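Local coordinates for protein endoglucanase E (Clostridium thermocellum, PDB 2WAO) that probably removes acetyl groups from plant cell-wall polysaccharides through its esterase domain, whose active-site region also binds cellulose-derived glucose chains, at residues A[62-67]-A[77-82]. Residues are numbered along the deposited sequence; the frame is centred on the assembly and turned at random.
Sequences NPLPPF and KLVSGL
The phenyl ring of Phe67 is approached obliquely by one methyl of Leu78, whose CD2 lies 3.5 Å from CZ and equally close to CE2, while Ile47 and Leu91 also touch the Phe67 side chain. This is partly buried packing between the two sheets of the N-terminal beta-sandwich, consistent with a galactose-binding-domain-like (jelly-roll) fold: strand 62-70 belongs to one antiparallel sheet and pairs there with strand 52-59, whereas strand 73-79 is an outermost strand of the other and pairs with strand 43-49. No hydrogen bond joins 62-67 to 77-82; the contact is made by apolar side chains, with one methyl also against a backbone carbonyl. Phe67 CG lies between the backbone N and the carbonyl carbon (chi1 63°), a rotamer that swings the ring toward the buried Leu78, which also rests on Leu89 and Leu91. The backbones of Leu78 and Val79 both bond to Ala43, the pattern of a classic beta bulge, at the end of their strand. A second, partly exposed contact is made by Leu64. Its CD1 continues the extended side chain (chi2 -174°) and does the touching: this one methyl packs 3.7 Å from Val79 CG2 and, in van der Waals contact, 3.6 Å from the carbonyl O of Leu78.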
ATOM      1  N   ASN A  62     -16.058  11.109  -5.557  1.00 13.15           N
ATOM      2  CA  ASN A  62     -16.105  10.568  -6.923  1.00 14.66           C
ATOM      3  C   ASN A  62     -14.711  10.488  -7.559  1.00 12.97           C
ATOM      4  O   ASN A  62     -14.060  11.518  -7.722  1.00 11.55           O
ATOM      5  CB  ASN A  62     -16.980  11.453  -7.806  1.00 15.45           C
ATOM      6  CG  ASN A  62     -18.382  11.633  -7.239  1.00 20.27           C
ATOM      7  OD1 ASN A  62     -18.877  12.765  -7.138  1.00 24.22           O
ATOM      8  ND2 ASN A  62     -19.024  10.524  -6.872  1.00 20.24           N
ATOM      9  N   PRO A  63     -14.224   9.261  -7.861  1.00 12.32           N
ATOM     10  CA  PRO A  63     -12.942   9.072  -8.532  1.00 12.04           C
ATOM     11  C   PRO A  63     -12.999   9.511  -9.969  1.00 12.40           C
ATOM     12  O   PRO A  63     -13.924   9.132 -10.702  1.00 13.77           O
ATOM     13  CB  PRO A  63     -12.734   7.546  -8.492  1.00 12.82           C
ATOM     14  CG  PRO A  63     -13.673   7.083  -7.337  1.00 12.41           C
ATOM     15  CD  PRO A  63     -14.845   7.968  -7.514  1.00 13.16           C
ATOM     16  N   LEU A  64     -12.040  10.343 -10.355  1.00 10.71           N
ATOM     17  CA  LEU A  64     -12.003  10.890 -11.688  1.00 11.06           C
ATOM     18  C   LEU A  64     -11.057  10.072 -12.567  1.00 11.29           C
ATOM     19  O   LEU A  64     -10.271   9.285 -12.046  1.00 11.85           O
ATOM     20  CB  LEU A  64     -11.570  12.364 -11.617  1.00 11.45           C
ATOM     21  CG  LEU A  64     -12.479  13.214 -10.691  1.00 13.58           C
ATOM     22  CD1 LEU A  64     -12.081  14.676 -10.800  1.00 14.38           C
ATOM     23  CD2 LEU A  64     -13.944  13.038 -11.060  1.00 15.05           C
ATOM     24  N   PRO A  65     -11.130  10.223 -13.912  1.00 11.41           N
ATOM     25  CA  PRO A  65     -10.227   9.398 -14.734  1.00  9.45           C
ATOM     26  C   PRO A  65      -8.760   9.621 -14.329  1.00  9.13           C
ATOM     27  O   PRO A  65      -8.342  10.795 -14.063  1.00  8.41           O
ATOM     28  CB  PRO A  65     -10.528   9.904 -16.164  1.00 10.31           C
ATOM     29  CG  PRO A  65     -11.946  10.366 -16.065  1.00 11.17           C
ATOM     30  CD  PRO A  65     -11.986  11.082 -14.752  1.00 11.27           C
ATOM     31  N   PRO A  66      -7.983   8.538 -14.172  1.00  7.91           N
ATOM     32  CA  PRO A  66      -6.582   8.693 -13.742  1.00  7.68           C
ATOM     33  C   PRO A  66      -5.692   9.292 -14.801  1.00  8.22           C
ATOM     34  O   PRO A  66      -6.107   9.404 -15.971  1.00  6.99           O
ATOM     35  CB  PRO A  66      -6.121   7.265 -13.458  1.00  8.00           C
ATOM     36  CG  PRO A  66      -7.023   6.430 -14.220  1.00  9.80           C
ATOM     37  CD  PRO A  66      -8.363   7.117 -14.206  1.00  8.57           C
ATOM     38  N   PHE A  67      -4.516   9.741 -14.385  1.00  8.12           N
ATOM     39  CA  PHE A  67      -3.578  10.409 -15.311  1.00  8.91           C
ATOM     40  C   PHE A  67      -2.166  10.099 -14.902  1.00  9.17           C
ATOM     41  O   PHE A  67      -1.914   9.741 -13.747  1.00  9.23           O
ATOM     42  CB  PHE A  67      -3.806  11.924 -15.332  1.00  8.55           C
ATOM     43  CG  PHE A  67      -3.547  12.589 -14.007  1.00  6.60           C
ATOM     44  CD1 PHE A  67      -2.294  13.100 -13.719  1.00  7.35           C
ATOM     45  CD2 PHE A  67      -4.570  12.670 -13.015  1.00  5.52           C
ATOM     46  CE1 PHE A  67      -2.039  13.729 -12.469  1.00  7.30           C
ATOM     47  CE2 PHE A  67      -4.313  13.290 -11.783  1.00  8.17           C
ATOM     48  CZ  PHE A  67      -3.064  13.796 -11.503  1.00  7.50           C
ATOM     49  N   LYS A  77      -4.575  20.054 -14.564  1.00 12.20           N
ATOM     50  CA  LYS A  77      -5.901  20.434 -14.035  1.00 13.25           C
ATOM     51  C   LYS A  77      -6.620  19.193 -13.521  1.00 12.88           C
ATOM     52  O   LYS A  77      -6.996  18.305 -14.311  1.00 13.14           O
ATOM     53  CB  LYS A  77      -6.742  21.159 -15.103  1.00 14.28           C
ATOM     54  CG  LYS A  77      -8.214  21.388 -14.728  1.00 17.03           C
ATOM     55  CD  LYS A  77      -8.368  22.536 -13.746  1.00 20.47           C
ATOM     56  CE  LYS A  77      -7.839  23.850 -14.332  1.00 25.55           C
ATOM     57  NZ  LYS A  77      -8.757  24.336 -15.397  1.00 29.65           N
ATOM     58  N   LEU A  78      -6.819  19.122 -12.204  1.00 12.13           N
ATOM     59  CA  LEU A  78      -7.431  17.944 -11.593  1.00 11.82           C
ATOM     60  C   LEU A  78      -8.916  17.809 -11.843  1.00 12.93           C
ATOM     61  O   LEU A  78      -9.415  16.704 -12.074  1.00 12.00           O
ATOM     62  CB  LEU A  78      -7.158  17.879 -10.081  1.00 11.25           C
ATOM     63  CG  LEU A  78      -5.685  17.721  -9.645  1.00 11.67           C
ATOM     64  CD1 LEU A  78      -5.702  17.710  -8.120  1.00 10.10           C
ATOM     65  CD2 LEU A  78      -5.027  16.421 -10.270  1.00 10.20           C
ATOM     66  N   VAL A  79      -9.644  18.921 -11.780  1.00 13.04           N
ATOM     67  CA  VAL A  79     -11.079  18.887 -11.911  1.00 14.01           C
ATOM     68  C   VAL A  79     -11.476  20.320 -12.222  1.00 15.09           C
ATOM     69  O   VAL A  79     -10.792  21.248 -11.825  1.00 14.03           O
ATOM     70  CB  VAL A  79     -11.765  18.409 -10.579  1.00 13.59           C
ATOM     71  CG1 VAL A  79     -11.500  19.411  -9.393  1.00 14.37           C
ATOM     72  CG2 VAL A  79     -13.245  18.165 -10.792  1.00 13.95           C
ATOM     73  N   SER A  80     -12.582  20.484 -12.934  1.00 16.80           N
ATOM     74  CA  SER A  80     -13.074  21.826 -13.235  1.00 18.77           C
ATOM     75  C   SER A  80     -14.566  21.792 -13.533  1.00 18.79           C
ATOM     76  O   SER A  80     -15.179  20.718 -13.643  1.00 19.34           O
ATOM     77  CB  SER A  80     -12.294  22.457 -14.385  1.00 19.38           C
ATOM     78  OG  SER A  80     -12.387  21.645 -15.551  1.00 23.26           O
ATOM     79  N   GLY A  81     -15.167  22.978 -13.562  1.00 19.27           N
ATOM     80  CA  GLY A  81     -16.572  23.100 -13.908  1.00 18.92           C
ATOM     81  C   GLY A  81     -17.495  22.661 -12.809  1.00 18.34           C
ATOM     82  O   GLY A  81     -18.656  22.379 -13.075  1.00 19.08           O
ATOM     83  N   LEU A  82     -16.992  22.593 -11.572  1.00 17.94           N
ATOM     84  CA  LEU A  82     -17.818  22.218 -10.415  1.00 17.54           C
ATOM     85  C   LEU A  82     -18.695  23.383  -9.988  1.00 18.39           C
ATOM     86  O   LEU A  82     -18.318  24.545 -10.178  1.00 17.69           O
ATOM     87  CB  LEU A  82     -16.949  21.794  -9.212  1.00 17.28           C
ATOM     88  CG  LEU A  82     -15.901  20.695  -9.424  1.00 16.17           C
ATOM     89  CD1 LEU A  82     -14.959  20.634  -8.219  1.00 13.58           C
ATOM     90  CD2 LEU A  82     -16.567  19.295  -9.665  1.00 18.85           C
TER